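Local coordinates for sensor protein PfeS (PDB 3KYZ) that is the sensor kinase of the PfeR/PfeS two-component system and may activate PfeR by phosphorylation, its predicted periplasmic sensor domain being the part described here, at residues A[25-30]-A[104-109]; A[41-46]-A[68-73]; A[53-58]-A[117-122]. One frame throughout, in Å; residues are numbered along the deposited sequence. Where two conformers were deposited one is given.

Interaction 1 (A[25-30]-A[104-109]); sequences DYARQA and EFPGHP
Phe105 and Pro106 lean on the face of helix 17-53 that carries Ala27, Arg28 and Ala30, where the chain leaves strand 100-104 and turns back toward strand 113-117. In this sensor domain, of the Cache clan by sequence family, the contact lays the hairpin loop between two antiparallel strands against the helix. No hydrogen bond joins the two segments; the small Ala27 and Ala30 allow close approach, with the CA atoms of Ala27 and Phe105 5.7 Å apart.

The packed side is made by the two alanines and the phenylalanine. Ala27 CB points at the loop and meets Glu104 O at 3.8 Å, and it also packs on Leu114 of strand 113-117. Phe105 has CG anti to its carbonyl carbon (chi1 -76°), which swings the ring along the helix to the next turn. There CE1 touches Ala30 CB at 4.0 Å and CD1 comes equally near Ala27 O, both partners lying oblique to the ring.

Toward solvent the contact thins to one proline ring, met at CG and CD. Pro106 CG rests 3.7 Å from Arg28 CA, and Pro106 CD approaches Ala27 O. Beyond CB the arginine turns from the loop: CG lies anti to the backbone N (chi1 179°) and a bend at chi3 folds the guanidinium back over its own helix, where NH1 also pairs with Asp32. Just past the proline, Glu31 accepts the backbone N-H groups of Gly107 and His108, adding a polar hold on the loop. Asp25 is shared between two side chains of the helix: OD2 takes Gln29 NE2 at 2.7 Å, while OD1 receives both Arg28 NE and Arg28 NH2 from one face of the carboxylate, NH2 at 2.8 Å.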
ATOM      1  N   ASP A  25       5.176   5.899  19.424  1.00 13.96           N
ATOM      2  CA  ASP A  25       4.353   5.867  20.625  1.00 15.22           C
ATOM      3  C   ASP A  25       2.869   5.985  20.269  1.00 13.67           C
ATOM      4  O   ASP A  25       2.023   5.372  20.915  1.00 14.07           O
ATOM      5  CB  ASP A  25       4.765   6.959  21.618  1.00 15.85           C
ATOM      6  CG  ASP A  25       3.858   6.997  22.825  1.00 20.85           C
ATOM      7  OD1 ASP A  25       4.081   6.206  23.761  1.00 25.64           O
ATOM      8  OD2 ASP A  25       2.906   7.800  22.823  1.00 24.05           O
ATOM      9  N   TYR A  26       2.552   6.768  19.238  1.00 13.05           N
ATOM     10  CA  TYR A  26       1.169   6.853  18.777  1.00 11.65           C
ATOM     11  C   TYR A  26       0.651   5.490  18.314  1.00 12.46           C
ATOM     12  O   TYR A  26      -0.521   5.164  18.529  1.00 13.35           O
ATOM     13  CB  TYR A  26       1.011   7.859  17.638  1.00 11.74           C
ATOM     14  CG  TYR A  26       0.971   9.322  18.044  1.00 13.66           C
ATOM     15  CD1 TYR A  26       0.296   9.742  19.195  1.00 15.64           C
ATOM     16  CD2 TYR A  26       1.566  10.288  17.244  1.00 14.29           C
ATOM     17  CE1 TYR A  26       0.238  11.086  19.536  1.00 15.87           C
ATOM     18  CE2 TYR A  26       1.522  11.631  17.580  1.00 15.03           C
ATOM     19  CZ  TYR A  26       0.855  12.027  18.724  1.00 17.53           C
ATOM     20  OH  TYR A  26       0.796  13.362  19.045  1.00 18.67           O
ATOM     21  N   ALA A  27       1.512   4.700  17.671  1.00 11.76           N
ATOM     22  CA  ALA A  27       1.111   3.356  17.221  1.00 11.77           C
ATOM     23  C   ALA A  27       0.829   2.437  18.409  1.00 12.67           C
ATOM     24  O   ALA A  27      -0.101   1.622  18.368  1.00 12.98           O
ATOM     25  CB  ALA A  27       2.159   2.733  16.296  1.00 12.50           C
ATOM     26  N   ARG A  28       1.627   2.578  19.465  1.00 12.31           N
ATOM     27  CA  ARG A  28       1.389   1.840  20.704  1.00 12.92           C
ATOM     28  C   ARG A  28       0.035   2.238  21.296  1.00 12.61           C
ATOM     29  O   ARG A  28      -0.754   1.373  21.700  1.00 12.94           O
ATOM     30  CB  ARG A  28       2.507   2.098  21.723  1.00 16.04           C
ATOM     31  CG  ARG A  28       2.294   1.375  23.054  1.00 21.29           C
ATOM     32  CD  ARG A  28       3.163   1.945  24.167  1.00 26.55           C
ATOM     33  NE  ARG A  28       2.953   3.379  24.371  1.00 30.68           N
ATOM     34  CZ  ARG A  28       1.949   3.906  25.069  1.00 31.90           C
ATOM     35  NH1 ARG A  28       1.037   3.123  25.624  1.00 35.97           N
ATOM     36  NH2 ARG A  28       1.850   5.224  25.205  1.00 30.97           N
ATOM     37  N   GLN A  29      -0.241   3.545  21.329  1.00 13.01           N
ATOM     38  CA  GLN A  29      -1.526   4.039  21.829  1.00 12.90           C
ATOM     39  C   GLN A  29      -2.680   3.557  20.954  1.00 13.07           C
ATOM     40  O   GLN A  29      -3.747   3.212  21.457  1.00 13.69           O
ATOM     41  CB  GLN A  29      -1.561   5.567  21.874  1.00 14.12           C
ATOM     42  CG  GLN A  29      -0.604   6.209  22.850  1.00 15.21           C
ATOM     43  CD  GLN A  29      -0.790   7.704  22.882  1.00 17.95           C
ATOM     44  OE1 GLN A  29      -1.924   8.198  22.900  1.00 21.95           O
ATOM     45  NE2 GLN A  29       0.311   8.439  22.883  1.00 20.24           N
ATOM     46  N   ALA A  30      -2.467   3.555  19.640  1.00 12.06           N
ATOM     47  CA  ALA A  30      -3.486   3.087  18.700  1.00 12.39           C
ATOM     48  C   ALA A  30      -3.826   1.626  18.977  1.00 13.12           C
ATOM     49  O   ALA A  30      -5.001   1.243  19.032  1.00 12.73           O
ATOM     50  CB  ALA A  30      -2.994   3.245  17.265  1.00 11.55           C
ATOM     51  N   GLU A 104       3.553  -0.315  12.376  1.00 12.49           N
ATOM     52  CA  GLU A 104       2.909  -1.528  12.868  1.00 14.16           C
ATOM     53  C   GLU A 104       2.488  -1.382  14.325  1.00 14.69           C
ATOM     54  O   GLU A 104       3.164  -0.722  15.116  1.00 13.93           O
ATOM     55  CB  GLU A 104       3.865  -2.721  12.740  1.00 16.46           C
ATOM     56  CG  GLU A 104       5.059  -2.656  13.704  1.00 19.85           C
ATOM     57  CD  GLU A 104       6.014  -3.843  13.574  1.00 24.62           C
ATOM     58  OE1 GLU A 104       5.933  -4.566  12.566  1.00 28.19           O
ATOM     59  OE2 GLU A 104       6.852  -4.047  14.483  1.00 27.21           O
ATOM     60  N   PHE A 105       1.375  -2.008  14.682  1.00 13.09           N
ATOM     61  CA  PHE A 105       1.060  -2.183  16.098  1.00 12.95           C
ATOM     62  C   PHE A 105       2.240  -2.927  16.735  1.00 14.88           C
ATOM     63  O   PHE A 105       2.653  -3.975  16.232  1.00 15.65           O
ATOM     64  CB  PHE A 105      -0.209  -3.013  16.271  1.00 14.24           C
ATOM     65  CG  PHE A 105      -1.489  -2.264  15.984  1.00 14.11           C
ATOM     66  CD1 PHE A 105      -1.485  -0.920  15.640  1.00 14.03           C
ATOM     67  CD2 PHE A 105      -2.706  -2.926  16.061  1.00 16.02           C
ATOM     68  CE1 PHE A 105      -2.682  -0.252  15.393  1.00 15.27           C
ATOM     69  CE2 PHE A 105      -3.896  -2.271  15.818  1.00 16.10           C
ATOM     70  CZ  PHE A 105      -3.888  -0.931  15.486  1.00 14.68           C
ATOM     71  N   PRO A 106       2.792  -2.397  17.842  1.00 14.34           N
ATOM     72  CA  PRO A 106       4.029  -2.999  18.360  1.00 15.83           C
ATOM     73  C   PRO A 106       3.852  -4.366  19.031  1.00 16.40           C
ATOM     74  O   PRO A 106       4.724  -5.229  18.893  1.00 18.98           O
ATOM     75  CB  PRO A 106       4.524  -1.956  19.373  1.00 17.27           C
ATOM     76  CG  PRO A 106       3.280  -1.212  19.794  1.00 15.28           C
ATOM     77  CD  PRO A 106       2.458  -1.135  18.526  1.00 14.35           C
ATOM     78  N   GLY A 107       2.747  -4.573  19.738  1.00 16.52           N
ATOM     79  CA  GLY A 107       2.534  -5.835  20.431  1.00 17.09           C
ATOM     80  C   GLY A 107       2.193  -6.976  19.489  1.00 16.88           C
ATOM     81  O   GLY A 107       2.745  -8.075  19.583  1.00 19.59           O
ATOM     82  N   HIS A 108       1.263  -6.715  18.581  1.00 14.95           N
ATOM     83  CA  HIS A 108       0.826  -7.719  17.623  1.00 16.30           C
ATOM     84  C   HIS A 108       0.687  -7.073  16.251  1.00 15.06           C
ATOM     85  O   HIS A 108      -0.403  -6.672  15.855  1.00 14.60           O
ATOM     86  CB  HIS A 108      -0.497  -8.343  18.076  1.00 19.12           C
ATOM     87  CG  HIS A 108      -0.379  -9.160  19.326  1.00 23.07           C
ATOM     88  ND1 HIS A 108       0.165 -10.427  19.339  1.00 26.25           N
ATOM     89  CD2 HIS A 108      -0.729  -8.887  20.605  1.00 28.48           C
ATOM     90  CE1 HIS A 108       0.143 -10.900  20.572  1.00 27.31           C
ATOM     91  NE2 HIS A 108      -0.392  -9.984  21.361  1.00 30.29           N
ATOM     92  N   PRO A 109       1.806  -6.969  15.522  1.00 15.85           N
ATOM     93  CA  PRO A 109       1.819  -6.295  14.220  1.00 16.16           C
ATOM     94  C   PRO A 109       0.845  -6.949  13.244  1.00 16.41           C
ATOM     95  O   PRO A 109       0.347  -6.283  12.336  1.00 16.95           O
ATOM     96  CB  PRO A 109       3.258  -6.490  13.726  1.00 19.23           C
ATOM     97  CG  PRO A 109       4.055  -6.802  14.931  1.00 22.11           C
ATOM     98  CD  PRO A 109       3.138  -7.437  15.933  1.00 17.50           C
TER

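Interaction 2 (A[41-46]-A[68-73]); sequences GAERFR and GSTPLS
Glu43 reaches from the helix to Thr70 with both carboxylate oxygens. OE2 accepts Thr70 OG1 at 2.7 Å, and OE1 accepts the backbone N of Thr70 at 3.1 Å with an angle of 158° at the hydrogen. Each donor stands well above the carboxylate plane; the two side chains cross at about a right angle. A bend at chi2 (76°) turns the carboxylate across the loop, with Ser69 OG 3.4 Å from Glu43 CG.

Water 1 also donates to Glu43 OE1, at 2.7 Å. It donates to Thr70 O as well and accepts from Arg46 NH1, so it ties acid, loop carbonyl and arginine together. The same NH1 gives a second bond to water 2, lying in the guanidinium plane, which passes the link on to Pro71 O.

These bonds fasten the loop between strand 57-60 and helix 74-77 to helix 17-53 of the sensor domain. The extended Arg46 has its remaining nitrogens engaged as well: NE binds Val57 O, and NH2 forms a salt bridge with Glu76.

Packing closes the two ends of the contact. Leu72 CD2 approaches Arg46 NH2 at 4.0 Å, oblique to the guanidinium. At the other end Gly68 passes close over the helix, its N 3.9 Å from Ala42 CB and its CA 3.6 Å from Glu43 OE1.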
ATOM      1  N   GLY A  41     -13.088   2.055  19.891  1.00 13.68           N
ATOM      2  CA  GLY A  41     -11.852   2.633  20.388  1.00 14.91           C
ATOM      3  C   GLY A  41     -10.951   3.105  19.261  1.00 13.49           C
ATOM      4  O   GLY A  41     -10.348   4.173  19.337  1.00 14.19           O
ATOM      5  N   ALA A  42     -10.861   2.312  18.201  1.00 13.43           N
ATOM      6  CA  ALA A  42     -10.075   2.708  17.042  1.00 12.84           C
ATOM      7  C   ALA A  42     -10.654   3.975  16.409  1.00 12.77           C
ATOM      8  O   ALA A  42      -9.916   4.865  15.983  1.00 13.37           O
ATOM      9  CB  ALA A  42     -10.020   1.576  16.029  1.00 13.84           C
ATOM     10  N   GLU A  43     -11.978   4.058  16.361  1.00 12.51           N
ATOM     11  CA  GLU A  43     -12.645   5.202  15.749  1.00 13.51           C
ATOM     12  C   GLU A  43     -12.348   6.476  16.540  1.00 13.54           C
ATOM     13  O   GLU A  43     -11.968   7.501  15.974  1.00 14.16           O
ATOM     14  CB  GLU A  43     -14.154   4.960  15.679  1.00 14.09           C
ATOM     15  CG  GLU A  43     -14.916   6.033  14.925  1.00 17.16           C
ATOM     16  CD  GLU A  43     -14.755   5.915  13.426  1.00 18.68           C
ATOM     17  OE1 GLU A  43     -14.190   4.899  12.964  1.00 18.49           O
ATOM     18  OE2 GLU A  43     -15.201   6.836  12.706  1.00 22.46           O
ATOM     19  N   ARG A  44     -12.511   6.407  17.856  1.00 14.42           N
ATOM     20  CA  ARG A  44     -12.252   7.572  18.691  0.50 15.74           C
ATOM     21  C   ARG A  44     -10.785   7.979  18.638  1.00 14.98           C
ATOM     22  O   ARG A  44     -10.475   9.170  18.553  1.00 14.98           O
ATOM     23  CB  ARG A  44     -12.690   7.330  20.135  0.50 18.95           C
ATOM     24  CG  ARG A  44     -12.519   8.551  21.027  0.50 23.16           C
ATOM     25  CD  ARG A  44     -13.191   8.350  22.374  0.50 28.23           C
ATOM     26  NE  ARG A  44     -12.783   7.095  22.996  0.50 30.38           N
ATOM     27  CZ  ARG A  44     -11.682   6.944  23.721  0.50 33.14           C
ATOM     28  NH1 ARG A  44     -11.394   5.761  24.248  0.50 35.30           N
ATOM     29  NH2 ARG A  44     -10.867   7.974  23.919  0.50 34.16           N
ATOM     30  N   PHE A  45      -9.887   6.998  18.668  1.00 13.61           N
ATOM     31  CA  PHE A  45      -8.462   7.305  18.622  1.00 12.54           C
ATOM     32  C   PHE A  45      -8.093   8.004  17.313  1.00 12.24           C
ATOM     33  O   PHE A  45      -7.363   8.991  17.300  1.00 13.17           O
ATOM     34  CB  PHE A  45      -7.601   6.053  18.814  1.00 12.47           C
ATOM     35  CG  PHE A  45      -6.136   6.344  18.800  1.00 13.25           C
ATOM     36  CD1 PHE A  45      -5.481   6.708  19.965  1.00 14.84           C
ATOM     37  CD2 PHE A  45      -5.420   6.311  17.612  1.00 13.84           C
ATOM     38  CE1 PHE A  45      -4.127   7.003  19.949  1.00 15.81           C
ATOM     39  CE2 PHE A  45      -4.067   6.608  17.595  1.00 14.24           C
ATOM     40  CZ  PHE A  45      -3.420   6.951  18.761  1.00 15.80           C
ATOM     41  N   ARG A  46      -8.597   7.475  16.209  1.00 12.98           N
ATOM     42  CA  ARG A  46      -8.350   8.059  14.904  1.00 13.15           C
ATOM     43  C   ARG A  46      -8.767   9.534  14.856  1.00 13.56           C
ATOM     44  O   ARG A  46      -8.017  10.400  14.398  1.00 13.33           O
ATOM     45  CB  ARG A  46      -9.118   7.259  13.853  1.00 16.80           C
ATOM     46  CG  ARG A  46      -9.051   7.849  12.502  1.00 19.09           C
ATOM     47  CD  ARG A  46      -9.940   7.105  11.535  1.00 18.87           C
ATOM     48  NE  ARG A  46      -9.572   7.537  10.209  1.00 21.35           N
ATOM     49  CZ  ARG A  46     -10.225   7.253   9.094  1.00 20.13           C
ATOM     50  NH1 ARG A  46     -11.326   6.505   9.113  1.00 21.99           N
ATOM     51  NH2 ARG A  46      -9.758   7.735   7.954  1.00 22.56           N
ATOM     52  N   GLY A  68     -11.667   0.883  12.526  1.00 11.31           N
ATOM     53  CA  GLY A  68     -12.726   1.668  13.134  1.00 13.47           C
ATOM     54  C   GLY A  68     -14.104   1.331  12.591  1.00 14.55           C
ATOM     55  O   GLY A  68     -14.259   0.444  11.743  1.00 16.54           O
ATOM     56  N   SER A  69     -15.114   2.038  13.084  1.00 15.18           N
ATOM     57  CA  SER A  69     -16.486   1.793  12.654  1.00 18.47           C
ATOM     58  C   SER A  69     -16.787   2.422  11.294  1.00 17.37           C
ATOM     59  O   SER A  69     -17.731   2.020  10.618  1.00 21.79           O
ATOM     60  CB  SER A  69     -17.487   2.285  13.706  1.00 18.97           C
ATOM     61  OG  SER A  69     -17.233   3.636  14.041  1.00 22.08           O
ATOM     62  N   THR A  70     -15.987   3.407  10.893  1.00 15.66           N
ATOM     63  CA  THR A  70     -16.187   4.062   9.606  1.00 15.00           C
ATOM     64  C   THR A  70     -15.239   3.444   8.585  1.00 14.24           C
ATOM     65  O   THR A  70     -14.030   3.467   8.786  1.00 15.78           O
ATOM     66  CB  THR A  70     -15.905   5.577   9.692  1.00 15.38           C
ATOM     67  OG1 THR A  70     -16.778   6.186  10.659  1.00 19.35           O
ATOM     68  CG2 THR A  70     -16.111   6.247   8.326  1.00 16.30           C
ATOM     69  N   PRO A  71     -15.780   2.888   7.491  1.00 15.49           N
ATOM     70  CA  PRO A  71     -14.902   2.275   6.490  1.00 14.76           C
ATOM     71  C   PRO A  71     -14.090   3.314   5.733  1.00 13.03           C
ATOM     72  O   PRO A  71     -14.454   4.499   5.679  1.00 14.81           O
ATOM     73  CB  PRO A  71     -15.866   1.583   5.517  1.00 16.85           C
ATOM     74  CG  PRO A  71     -17.219   2.059   5.838  1.00 21.55           C
ATOM     75  CD  PRO A  71     -17.202   2.869   7.101  1.00 18.21           C
ATOM     76  N   LEU A  72     -12.985   2.873   5.147  1.00 13.28           N
ATOM     77  CA  LEU A  72     -12.197   3.751   4.296  1.00 13.14           C
ATOM     78  C   LEU A  72     -12.898   3.947   2.967  1.00 12.57           C
ATOM     79  O   LEU A  72     -13.439   3.001   2.397  1.00 14.45           O
ATOM     80  CB  LEU A  72     -10.823   3.138   4.032  1.00 13.13           C
ATOM     81  CG  LEU A  72      -9.942   2.919   5.261  1.00 14.74           C
ATOM     82  CD1 LEU A  72      -8.565   2.450   4.834  1.00 18.51           C
ATOM     83  CD2 LEU A  72      -9.853   4.210   6.077  1.00 17.12           C
ATOM     84  N   SER A  73     -12.876   5.173   2.463  1.00 12.29           N
ATOM     85  CA  SER A  73     -13.280   5.426   1.087  1.00 12.75           C
ATOM     86  C   SER A  73     -12.199   4.890   0.150  1.00 13.18           C
ATOM     87  O   SER A  73     -11.077   4.596   0.580  1.00 13.55           O
ATOM     88  CB  SER A  73     -13.458   6.923   0.856  1.00 13.39           C
ATOM     89  OG  SER A  73     -12.209   7.592   0.911  1.00 13.65           O
TER
HETATM   90  O   HOH W   1     -12.539   4.513  10.811  1.00 23.22           O
HETATM   91  O   HOH W   2     -12.849   6.656   6.682  1.00 20.93           O

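Interaction 3 (A[53-58]-A[117-122]); sequences EDTWVA and QLPERL
Glu53 lays its carboxylate beside the Pro119 ring, OE1 3.6 Å from Pro119 CG, and meets the end of Arg121 beyond it. The guanidinium grips end-on: Arg121 NH1 and NH2 both reach Glu53 OE1 at 2.9 Å, and a weak bond of 3.3 Å runs from NH2 to OE2. Carboxylate and guanidinium are only 11° from coplanar, so this salt bridge forms edge to edge. NH2 uses the syn lone pair of OE1, whereas NH1 comes nearly along the C-O axis. Tyr26 OH hydrogen-bonds OE2, which should restrain the rotation of the buried carboxylate.

The contact joins the turn between helix 17-53 and strand 57-60 to the chain leaving strand 113-117; strands 57-60 and 113-117 are antiparallel neighbours in the sheet. Gln117 N donates to Trp56 O at 2.9 Å, a nearly straight bond of 168° that carries strand-like pairing one residue ahead of strand 57-60.

A chi1 of -165° turns Thr55 OG1 away from its own N toward Gln117 O, to which it donates at 2.7 Å from above the carbonyl plane. It also accepts from water 3, which donates to Leu118 O. Water 4 bridges Trp56 N and Gln117 OE1, while the far nitrogen of that amide, NE2, binds Leu98 O. The indole turns away from the loop, its NE1 bonding to Glu76.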
ATOM      1  N   GLU A  53      -2.960  16.352  15.570  1.00 15.42           N
ATOM      2  CA  GLU A  53      -1.828  16.544  14.668  1.00 15.01           C
ATOM      3  C   GLU A  53      -2.226  17.215  13.362  1.00 16.09           C
ATOM      4  O   GLU A  53      -1.388  17.411  12.481  1.00 17.02           O
ATOM      5  CB  GLU A  53      -1.143  15.205  14.383  1.00 15.69           C
ATOM      6  CG  GLU A  53      -0.396  14.631  15.582  1.00 17.69           C
ATOM      7  CD  GLU A  53       0.880  15.380  15.901  1.00 19.87           C
ATOM      8  OE1 GLU A  53       1.273  16.282  15.123  1.00 22.16           O
ATOM      9  OE2 GLU A  53       1.498  15.056  16.940  1.00 23.23           O
ATOM     10  N   ASP A  54      -3.507  17.554  13.242  1.00 15.52           N
ATOM     11  CA  ASP A  54      -4.030  18.234  12.062  1.00 16.16           C
ATOM     12  C   ASP A  54      -3.588  17.513  10.794  1.00 15.62           C
ATOM     13  O   ASP A  54      -3.026  18.117   9.878  1.00 16.59           O
ATOM     14  CB  ASP A  54      -3.573  19.700  12.040  1.00 18.64           C
ATOM     15  CG  ASP A  54      -4.283  20.517  10.976  1.00 22.91           C
ATOM     16  OD1 ASP A  54      -5.401  20.127  10.572  1.00 23.61           O
ATOM     17  OD2 ASP A  54      -3.724  21.553  10.549  1.00 25.91           O
ATOM     18  N   THR A  55      -3.845  16.210  10.746  1.00 14.04           N
ATOM     19  CA  THR A  55      -3.384  15.402   9.633  1.00 14.86           C
ATOM     20  C   THR A  55      -4.245  14.156   9.490  1.00 14.00           C
ATOM     21  O   THR A  55      -4.943  13.756  10.435  1.00 14.36           O
ATOM     22  CB  THR A  55      -1.905  14.999   9.819  1.00 14.01           C
ATOM     23  OG1 THR A  55      -1.379  14.523   8.575  1.00 15.14           O
ATOM     24  CG2 THR A  55      -1.753  13.920  10.887  1.00 14.29           C
ATOM     25  N   TRP A  56      -4.209  13.549   8.310  1.00 12.59           N
ATOM     26  CA  TRP A  56      -4.980  12.334   8.077  1.00 11.31           C
ATOM     27  C   TRP A  56      -4.408  11.154   8.868  1.00 12.43           C
ATOM     28  O   TRP A  56      -3.196  10.953   8.921  1.00 13.34           O
ATOM     29  CB  TRP A  56      -5.033  12.000   6.588  1.00 11.74           C
ATOM     30  CG  TRP A  56      -5.947  10.846   6.283  1.00 12.34           C
ATOM     31  CD1 TRP A  56      -7.307  10.887   6.167  1.00 15.15           C
ATOM     32  CD2 TRP A  56      -5.567   9.484   6.058  1.00 12.20           C
ATOM     33  NE1 TRP A  56      -7.797   9.635   5.876  1.00 14.42           N
ATOM     34  CE2 TRP A  56      -6.749   8.754   5.810  1.00 12.82           C
ATOM     35  CE3 TRP A  56      -4.343   8.809   6.043  1.00 15.14           C
ATOM     36  CZ2 TRP A  56      -6.743   7.388   5.542  1.00 15.06           C
ATOM     37  CZ3 TRP A  56      -4.337   7.459   5.776  1.00 16.88           C
ATOM     38  CH2 TRP A  56      -5.530   6.758   5.527  1.00 15.75           C
ATOM     39  N   VAL A  57      -5.301  10.368   9.464  1.00 11.66           N
ATOM     40  CA  VAL A  57      -4.918   9.212  10.259  1.00 12.05           C
ATOM     41  C   VAL A  57      -5.853   8.059   9.928  1.00 12.52           C
ATOM     42  O   VAL A  57      -7.042   8.279   9.670  1.00 14.90           O
ATOM     43  CB  VAL A  57      -5.038   9.522  11.777  1.00 12.03           C
ATOM     44  CG1 VAL A  57      -4.852   8.254  12.604  1.00 14.93           C
ATOM     45  CG2 VAL A  57      -4.041  10.596  12.174  1.00 12.63           C
ATOM     46  N   ALA A  58      -5.327   6.835   9.926  1.00 11.90           N
ATOM     47  CA  ALA A  58      -6.175   5.644   9.847  1.00 11.30           C
ATOM     48  C   ALA A  58      -5.581   4.524  10.692  1.00 10.65           C
ATOM     49  O   ALA A  58      -4.363   4.451  10.857  1.00 12.58           O
ATOM     50  CB  ALA A  58      -6.349   5.181   8.394  1.00 14.20           C
ATOM     51  N   GLN A 117      -0.468  10.541   7.935  1.00 12.22           N
ATOM     52  CA  GLN A 117       0.209  11.394   6.966  1.00 12.67           C
ATOM     53  C   GLN A 117       1.154  12.292   7.760  1.00 12.58           C
ATOM     54  O   GLN A 117       0.755  12.909   8.745  1.00 13.47           O
ATOM     55  CB  GLN A 117      -0.759  12.236   6.138  1.00 13.12           C
ATOM     56  CG  GLN A 117      -0.042  12.951   4.992  1.00 15.54           C
ATOM     57  CD  GLN A 117      -0.978  13.512   3.939  1.00 15.23           C
ATOM     58  OE1 GLN A 117      -2.132  13.823   4.219  1.00 17.05           O
ATOM     59  NE2 GLN A 117      -0.476  13.639   2.708  1.00 17.20           N
ATOM     60  N   LEU A 118       2.415  12.337   7.355  1.00 12.37           N
ATOM     61  CA  LEU A 118       3.430  13.036   8.141  1.00 14.10           C
ATOM     62  C   LEU A 118       3.028  14.485   8.391  1.00 14.77           C
ATOM     63  O   LEU A 118       2.749  15.211   7.447  1.00 15.10           O
ATOM     64  CB  LEU A 118       4.777  13.007   7.415  1.00 15.87           C
ATOM     65  CG  LEU A 118       5.957  13.464   8.271  1.00 16.72           C
ATOM     66  CD1 LEU A 118       6.261  12.429   9.348  1.00 15.78           C
ATOM     67  CD2 LEU A 118       7.172  13.708   7.402  1.00 20.57           C
ATOM     68  N   PRO A 119       2.991  14.913   9.664  1.00 16.26           N
ATOM     69  CA  PRO A 119       2.753  16.339   9.922  1.00 17.70           C
ATOM     70  C   PRO A 119       3.830  17.203   9.269  1.00 19.86           C
ATOM     71  O   PRO A 119       5.008  16.854   9.304  1.00 20.89           O
ATOM     72  CB  PRO A 119       2.852  16.440  11.448  1.00 19.33           C
ATOM     73  CG  PRO A 119       2.445  15.091  11.930  1.00 19.08           C
ATOM     74  CD  PRO A 119       3.019  14.123  10.909  1.00 17.69           C
ATOM     75  N   GLU A 120       3.425  18.327   8.689  1.00 20.53           N
ATOM     76  CA  GLU A 120       4.342  19.159   7.920  1.00 24.39           C
ATOM     77  C   GLU A 120       5.585  19.587   8.706  1.00 25.43           C
ATOM     78  O   GLU A 120       6.679  19.698   8.148  1.00 26.14           O
ATOM     79  CB  GLU A 120       3.611  20.386   7.376  1.00 29.11           C
ATOM     80  CG  GLU A 120       4.451  21.251   6.455  1.00 37.86           C
ATOM     81  CD  GLU A 120       3.737  22.526   6.053  1.00 45.92           C
ATOM     82  OE1 GLU A 120       2.760  22.897   6.738  1.00 50.22           O
ATOM     83  OE2 GLU A 120       4.154  23.158   5.058  1.00 50.81           O
ATOM     84  N   ARG A 121       5.421  19.819  10.004  1.00 23.69           N
ATOM     85  CA  ARG A 121       6.532  20.315  10.813  1.00 24.90           C
ATOM     86  C   ARG A 121       7.652  19.288  10.969  1.00 25.96           C
ATOM     87  O   ARG A 121       8.770  19.643  11.355  1.00 27.55           O
ATOM     88  CB  ARG A 121       6.045  20.766  12.193  1.00 26.07           C
ATOM     89  CG  ARG A 121       5.785  19.615  13.138  1.00 29.17           C
ATOM     90  CD  ARG A 121       5.334  20.084  14.511  1.00 29.59           C
ATOM     91  NE  ARG A 121       5.084  18.930  15.363  1.00 29.23           N
ATOM     92  CZ  ARG A 121       4.000  18.168  15.282  1.00 29.17           C
ATOM     93  NH1 ARG A 121       3.051  18.452  14.401  1.00 28.61           N
ATOM     94  NH2 ARG A 121       3.856  17.131  16.095  1.00 32.63           N
ATOM     95  N   LEU A 122       7.358  18.022  10.669  1.00 24.88           N
ATOM     96  CA  LEU A 122       8.310  16.939  10.910  1.00 28.05           C
ATOM     97  C   LEU A 122       9.087  16.513   9.670  1.00 32.35           C
ATOM     98  O   LEU A 122       9.895  15.584   9.731  1.00 34.39           O
ATOM     99  CB  LEU A 122       7.607  15.707  11.492  1.00 25.94           C
ATOM    100  CG  LEU A 122       6.944  15.808  12.867  1.00 24.61           C
ATOM    101  CD1 LEU A 122       6.430  14.431  13.294  1.00 24.84           C
ATOM    102  CD2 LEU A 122       7.908  16.371  13.902  1.00 24.34           C
TER
HETATM  103  O   HOH W   3       0.153  16.058   6.929  1.00 18.99           O
HETATM  104  O   HOH W   4      -3.459  15.341   6.070  1.00 18.47           O

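Overall arrangement
All three contacts lie in one sensor domain. Helix 17-53 supplies 25-30 and 41-46, and its end at Glu53 leads into 53-58; 41-46 lies where this helix has turned back against 25-30, which also lets Tyr26 meet Glu53. The centres of interactions 1 and 3 are about 17 Å apart, on opposite sides of the chain's centre, yet Tyr26 OH reaches Glu53 OE2 at 2.8 Å in a probable hydrogen bond. Interactions 1 and 2, about 15 Å apart, meet through Phe45, whose CE2 packs 3.5 Å from Ala30 CB. Between interactions 2 and 3, about 16 Å apart, Arg46 NE lies 2.7 Å from Val57 O, probably hydrogen-bonding helix to strand 57-60, outermost within this chain.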